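Local coordinates for protein MS5a (PDB 6L77) that is a meiosis-related plant protein of unsettled molecular function, whose cystatin-like folds probably enhance papain in a non-canonical way, at residues Lys181-Asp193 / Cys202-Pro214. Residues are numbered along the deposited sequence; the frame is centred on the assembly and turned at random.
Sequences KSLRNVLVYIRYD and CKHIAIVRRTVEP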
loop_
_atom_site.group_PDB
_atom_site.type_symbol
_atom_site.label_atom_id
_atom_site.label_comp_id
_atom_site.label_asym_id
_atom_site.label_seq_id
_atom_site.Cartn_x
_atom_site.Cartn_y
_atom_site.Cartn_z
ATOM N N LYS A 181 -9.230 -5.515 -8.109
ATOM C CA LYS A 181 -10.322 -5.347 -7.155
ATOM C C LYS A 181 -10.349 -6.373 -6.027
ATOM O O LYS A 181 -11.059 -6.155 -5.044
ATOM C CB LYS A 181 -11.682 -5.387 -7.881
ATOM C CG LYS A 181 -11.937 -4.224 -8.834
ATOM C CD LYS A 181 -13.352 -4.295 -9.414
ATOM C CE LYS A 181 -13.515 -3.396 -10.630
ATOM N NZ LYS A 181 -13.418 -1.952 -10.304
ATOM N N SER A 182 -9.641 -7.490 -6.140
ATOM C CA SER A 182 -9.666 -8.496 -5.090
ATOM C C SER A 182 -8.389 -8.433 -4.264
ATOM O O SER A 182 -7.302 -8.188 -4.794
ATOM C CB SER A 182 -9.838 -9.900 -5.659
ATOM O OG SER A 182 -8.616 -10.398 -6.143
ATOM N N LEU A 183 -8.522 -8.692 -2.966
ATOM C CA LEU A 183 -7.381 -8.643 -2.043
ATOM C C LEU A 183 -6.623 -9.967 -2.127
ATOM O O LEU A 183 -6.773 -10.875 -1.308
ATOM C CB LEU A 183 -7.865 -8.344 -0.629
ATOM C CG LEU A 183 -6.726 -7.993 0.327
ATOM C CD1 LEU A 183 -6.110 -6.694 -0.128
ATOM C CD2 LEU A 183 -7.268 -7.892 1.753
ATOM N N ARG A 184 -5.793 -10.080 -3.161
ATOM C CA ARG A 184 -5.005 -11.268 -3.425
ATOM C C ARG A 184 -3.526 -10.903 -3.510
ATOM O O ARG A 184 -3.161 -9.725 -3.556
ATOM C CB ARG A 184 -5.461 -11.939 -4.736
ATOM C CG ARG A 184 -5.457 -11.000 -5.942
ATOM C CD ARG A 184 -5.048 -11.722 -7.247
ATOM N NE ARG A 184 -3.705 -12.287 -7.134
ATOM C CZ ARG A 184 -3.389 -13.560 -7.359
ATOM N NH1 ARG A 184 -2.128 -13.961 -7.199
ATOM N NH2 ARG A 184 -4.324 -14.425 -7.752
ATOM N N ASN A 185 -2.670 -11.932 -3.567
ATOM C CA ASN A 185 -1.226 -11.704 -3.677
ATOM C C ASN A 185 -0.899 -10.992 -4.986
ATOM O O ASN A 185 -1.323 -11.426 -6.055
ATOM C CB ASN A 185 -0.473 -13.026 -3.601
ATOM C CG ASN A 185 -0.541 -13.654 -2.224
ATOM O OD1 ASN A 185 -1.096 -13.065 -1.297
ATOM N ND2 ASN A 185 0.014 -14.852 -2.088
ATOM N N VAL A 186 -0.159 -9.884 -4.903
ATOM C CA VAL A 186 0.275 -9.159 -6.094
ATOM C C VAL A 186 1.689 -8.639 -5.885
ATOM O O VAL A 186 2.130 -8.404 -4.754
ATOM C CB VAL A 186 -0.655 -7.974 -6.464
ATOM C CG1 VAL A 186 -2.037 -8.453 -6.950
ATOM C CG2 VAL A 186 -0.798 -7.014 -5.289
ATOM N N LEU A 187 2.393 -8.449 -6.997
ATOM C CA LEU A 187 3.678 -7.764 -7.035
ATOM C C LEU A 187 3.492 -6.540 -7.926
ATOM O O LEU A 187 3.125 -6.678 -9.098
ATOM C CB LEU A 187 4.762 -8.705 -7.571
ATOM C CG LEU A 187 6.233 -8.315 -7.547
ATOM C CD1 LEU A 187 6.697 -8.095 -6.136
ATOM C CD2 LEU A 187 7.068 -9.405 -8.197
ATOM N N VAL A 188 3.708 -5.344 -7.371
ATOM C CA VAL A 188 3.355 -4.096 -8.044
ATOM C C VAL A 188 4.624 -3.318 -8.367
ATOM O O VAL A 188 5.449 -3.075 -7.480
ATOM C CB VAL A 188 2.406 -3.241 -7.186
ATOM C CG1 VAL A 188 1.867 -2.092 -8.016
ATOM C CG2 VAL A 188 1.269 -4.092 -6.633
ATOM N N TYR A 189 4.763 -2.905 -9.627
ATOM C CA TYR A 189 5.858 -2.052 -10.081
ATOM C C TYR A 189 5.266 -0.706 -10.466
ATOM O O TYR A 189 4.385 -0.645 -11.331
ATOM C CB TYR A 189 6.577 -2.657 -11.289
ATOM C CG TYR A 189 7.089 -4.068 -11.095
ATOM C CD1 TYR A 189 6.265 -5.167 -11.322
ATOM C CD2 TYR A 189 8.409 -4.305 -10.717
ATOM C CE1 TYR A 189 6.740 -6.461 -11.173
ATOM C CE2 TYR A 189 8.888 -5.594 -10.557
ATOM C CZ TYR A 189 8.050 -6.666 -10.792
ATOM O OH TYR A 189 8.530 -7.944 -10.644
ATOM N N ILE A 190 5.751 0.365 -9.850
ATOM C CA ILE A 190 5.189 1.692 -10.063
ATOM C C ILE A 190 6.299 2.620 -10.515
ATOM O O ILE A 190 7.266 2.844 -9.779
ATOM C CB ILE A 190 4.512 2.241 -8.800
ATOM C CG1 ILE A 190 3.493 1.223 -8.284
ATOM C CG2 ILE A 190 3.862 3.604 -9.120
ATOM C CD1 ILE A 190 2.825 1.597 -6.962
ATOM N N ARG A 191 6.153 3.167 -11.716
ATOM C CA ARG A 191 7.060 4.172 -12.247
ATOM C C ARG A 191 6.396 5.533 -12.066
ATOM O O ARG A 191 5.297 5.757 -12.586
ATOM C CB ARG A 191 7.362 3.883 -13.719
ATOM C CG ARG A 191 8.100 4.992 -14.460
ATOM C CD ARG A 191 9.583 5.067 -14.116
ATOM N NE ARG A 191 10.198 6.137 -14.894
ATOM C CZ ARG A 191 10.150 7.425 -14.567
ATOM N NH1 ARG A 191 10.710 8.327 -15.356
ATOM N NH2 ARG A 191 9.547 7.814 -13.451
ATOM N N TYR A 192 7.042 6.432 -11.314
ATOM C CA TYR A 192 6.408 7.718 -11.052
ATOM C C TYR A 192 7.446 8.829 -10.987
ATOM O O TYR A 192 8.616 8.592 -10.669
ATOM C CB TYR A 192 5.570 7.676 -9.766
ATOM C CG TYR A 192 6.346 7.490 -8.468
ATOM C CD1 TYR A 192 6.743 6.223 -8.040
ATOM C CD2 TYR A 192 6.647 8.579 -7.654
ATOM C CE1 TYR A 192 7.432 6.050 -6.832
ATOM C CE2 TYR A 192 7.336 8.417 -6.457
ATOM C CZ TYR A 192 7.721 7.148 -6.046
ATOM O OH TYR A 192 8.414 6.988 -4.853
ATOM N N ASP A 193 7.002 10.046 -11.304
ATOM C CA ASP A 193 7.839 11.237 -11.231
ATOM C C ASP A 193 7.452 12.077 -10.022
ATOM O O ASP A 193 6.274 12.165 -9.662
ATOM C CB ASP A 193 7.724 12.094 -12.496
ATOM C CG ASP A 193 8.563 11.567 -13.637
ATOM O OD1 ASP A 193 9.371 10.641 -13.411
ATOM O OD2 ASP A 193 8.412 12.083 -14.766
ATOM N N CYS A 202 12.135 14.268 -10.355
ATOM C CA CYS A 202 12.942 13.123 -9.951
ATOM C C CYS A 202 12.203 11.852 -10.348
ATOM O O CYS A 202 10.994 11.743 -10.127
ATOM C CB CYS A 202 13.222 13.131 -8.448
ATOM S SG CYS A 202 14.264 11.758 -7.883
ATOM N N LYS A 203 12.928 10.905 -10.942
ATOM C CA LYS A 203 12.328 9.721 -11.546
ATOM C C LYS A 203 12.474 8.541 -10.592
ATOM O O LYS A 203 13.593 8.166 -10.229
ATOM C CB LYS A 203 12.975 9.424 -12.901
ATOM C CG LYS A 203 12.890 10.576 -13.898
ATOM C CD LYS A 203 13.333 10.154 -15.301
ATOM C CE LYS A 203 14.793 9.705 -15.330
ATOM N NZ LYS A 203 15.301 9.445 -16.718
ATOM N N HIS A 204 11.340 7.967 -10.186
ATOM C CA HIS A 204 11.286 6.912 -9.183
ATOM C C HIS A 204 10.680 5.638 -9.756
ATOM O O HIS A 204 9.808 5.680 -10.629
ATOM C CB HIS A 204 10.437 7.314 -7.967
ATOM C CG HIS A 204 10.937 8.513 -7.221
ATOM N ND1 HIS A 204 11.907 8.432 -6.244
ATOM C CD2 HIS A 204 10.569 9.815 -7.280
ATOM C CE1 HIS A 204 12.127 9.637 -5.746
ATOM N NE2 HIS A 204 11.327 10.495 -6.355
ATOM N N ILE A 205 11.121 4.504 -9.212
ATOM C CA ILE A 205 10.430 3.225 -9.347
ATOM C C ILE A 205 10.254 2.641 -7.951
ATOM O O ILE A 205 11.211 2.603 -7.171
ATOM C CB ILE A 205 11.202 2.239 -10.247
ATOM C CG1 ILE A 205 11.202 2.725 -11.701
ATOM C CG2 ILE A 205 10.618 0.832 -10.140
ATOM C CD1 ILE A 205 12.116 1.928 -12.624
ATOM N N ALA A 206 9.036 2.197 -7.639
ATOM C CA ALA A 206 8.759 1.454 -6.417
ATOM C C ALA A 206 8.360 0.030 -6.778
ATOM O O ALA A 206 7.670 -0.199 -7.779
ATOM C CB ALA A 206 7.651 2.119 -5.592
ATOM N N ILE A 207 8.805 -0.928 -5.975
ATOM C CA ILE A 207 8.443 -2.332 -6.147
ATOM C C ILE A 207 7.872 -2.807 -4.820
ATOM O O ILE A 207 8.539 -2.699 -3.789
ATOM C CB ILE A 207 9.651 -3.191 -6.562
ATOM C CG1 ILE A 207 10.232 -2.681 -7.886
ATOM C CG2 ILE A 207 9.240 -4.653 -6.687
ATOM C CD1 ILE A 207 11.498 -3.398 -8.329
ATOM N N VAL A 208 6.633 -3.304 -4.832
ATOM C CA VAL A 208 5.948 -3.668 -3.589
ATOM C C VAL A 208 5.269 -5.019 -3.762
ATOM O O VAL A 208 4.472 -5.198 -4.689
ATOM C CB VAL A 208 4.896 -2.623 -3.174
ATOM C CG1 VAL A 208 4.229 -3.068 -1.866
ATOM C CG2 VAL A 208 5.514 -1.247 -3.020
ATOM N N ARG A 209 5.560 -5.959 -2.864
ATOM C CA ARG A 209 4.833 -7.220 -2.832
ATOM C C ARG A 209 3.766 -7.170 -1.744
ATOM O O ARG A 209 4.070 -6.900 -0.576
ATOM C CB ARG A 209 5.757 -8.413 -2.592
ATOM C CG ARG A 209 4.990 -9.728 -2.697
ATOM C CD ARG A 209 5.841 -10.933 -2.336
ATOM N NE ARG A 209 6.923 -11.143 -3.288
ATOM C CZ ARG A 209 8.213 -10.953 -3.021
ATOM N NH1 ARG A 209 8.605 -10.559 -1.811
ATOM N NH2 ARG A 209 9.120 -11.181 -3.965
ATOM N N ARG A 210 2.524 -7.429 -2.132
ATOM C CA ARG A 210 1.428 -7.638 -1.199
ATOM C C ARG A 210 1.172 -9.134 -1.077
ATOM O O ARG A 210 0.853 -9.800 -2.069
ATOM C CB ARG A 210 0.153 -6.930 -1.668
ATOM C CG ARG A 210 -1.028 -7.112 -0.698
ATOM C CD ARG A 210 -2.351 -7.264 -1.468
ATOM N NE ARG A 210 -2.726 -6.027 -2.152
ATOM C CZ ARG A 210 -3.539 -5.960 -3.206
ATOM N NH1 ARG A 210 -4.063 -7.067 -3.721
ATOM N NH2 ARG A 210 -3.828 -4.778 -3.744
ATOM N N THR A 211 1.282 -9.661 0.133
ATOM C CA THR A 211 0.891 -11.037 0.381
ATOM C C THR A 211 -0.250 -11.029 1.384
ATOM O O THR A 211 -0.281 -10.199 2.297
ATOM C CB THR A 211 2.076 -11.883 0.871
ATOM O OG1 THR A 211 2.645 -11.286 2.034
ATOM C CG2 THR A 211 3.135 -11.930 -0.201
ATOM N N VAL A 212 -1.214 -11.921 1.171
ATOM C CA VAL A 212 -2.455 -11.960 1.935
ATOM C C VAL A 212 -2.562 -13.340 2.565
ATOM O O VAL A 212 -2.434 -14.354 1.870
ATOM C CB VAL A 212 -3.681 -11.664 1.045
ATOM C CG1 VAL A 212 -4.959 -11.637 1.882
ATOM C CG2 VAL A 212 -3.504 -10.329 0.307
ATOM N N GLU A 213 -2.798 -13.380 3.869
ATOM C CA GLU A 213 -2.883 -14.659 4.569
ATOM C C GLU A 213 -4.207 -15.330 4.225
ATOM O O GLU A 213 -5.266 -14.713 4.391
ATOM C CB GLU A 213 -2.762 -14.442 6.082
ATOM C CG GLU A 213 -2.201 -15.632 6.853
ATOM C CD GLU A 213 -3.150 -16.818 6.916
ATOM O OE1 GLU A 213 -2.661 -17.971 6.948
ATOM O OE2 GLU A 213 -4.382 -16.608 6.929
ATOM N N PRO A 214 -4.195 -16.594 3.780
ATOM C CA PRO A 214 -5.407 -17.177 3.166
ATOM C C PRO A 214 -6.654 -17.177 4.039
ATOM O O PRO A 214 -7.759 -16.995 3.514
ATOM C CB PRO A 214 -4.961 -18.605 2.825
ATOM C CG PRO A 214 -3.495 -18.487 2.611
ATOM C CD PRO A 214 -3.021 -17.468 3.613
HETATM O O HOH W 1 -5.771 -5.941 -5.765
HETATM O O HOH W 2 -0.430 -15.743 0.761
#
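Val186, Val188, Ile190 and Tyr192 form hydrogen-bonded antiparallel pairs with Arg210, Val208, Ala206 and His204. Eight backbone bonds thus tie the two strands into a beta hairpin.

Beyond the Val186-Arg210 pair, Asn185 OD1 accepts a hydrogen bond from Val212 N (2.7 Å). Water 2 links Asn185 ND2 to Val212 O, so both polar atoms of the Asn185 side chain are engaged; ND2 also bonds Glu171.

Arg210 bends back over the loop that leads into strand 186-193. Its NH1 meets a lone pair of Arg184 O at 2.8 Å, and water 1 joins NH1 to Ser182 O. The guanidinium lies between two methyls: Val186 CG2 lies over its centre, 3.6 Å from Arg210 CZ, and Leu183 CD1 covers the opposite face.

At the far end, Tyr192 has CG between its backbone N and carbonyl carbon (chi1 66°), which turns the ring across to His204. His204 CB makes a CH-pi contact, 3.5 Å from the centroid of the Tyr192 ring. The two rings are near parallel (16°) but slid apart. Ala206 CB touches the Tyr192 edge. An alanine in place of Tyr192 would probably leave His204 CB without its aromatic cover and open a gap beside Ala206.

Helix 138-150 packs on the face carrying Tyr192, Ala206 and Val208. Strands 161-170 and 219-227 flank the hairpin in the antiparallel sheet of the cystatin-like fold.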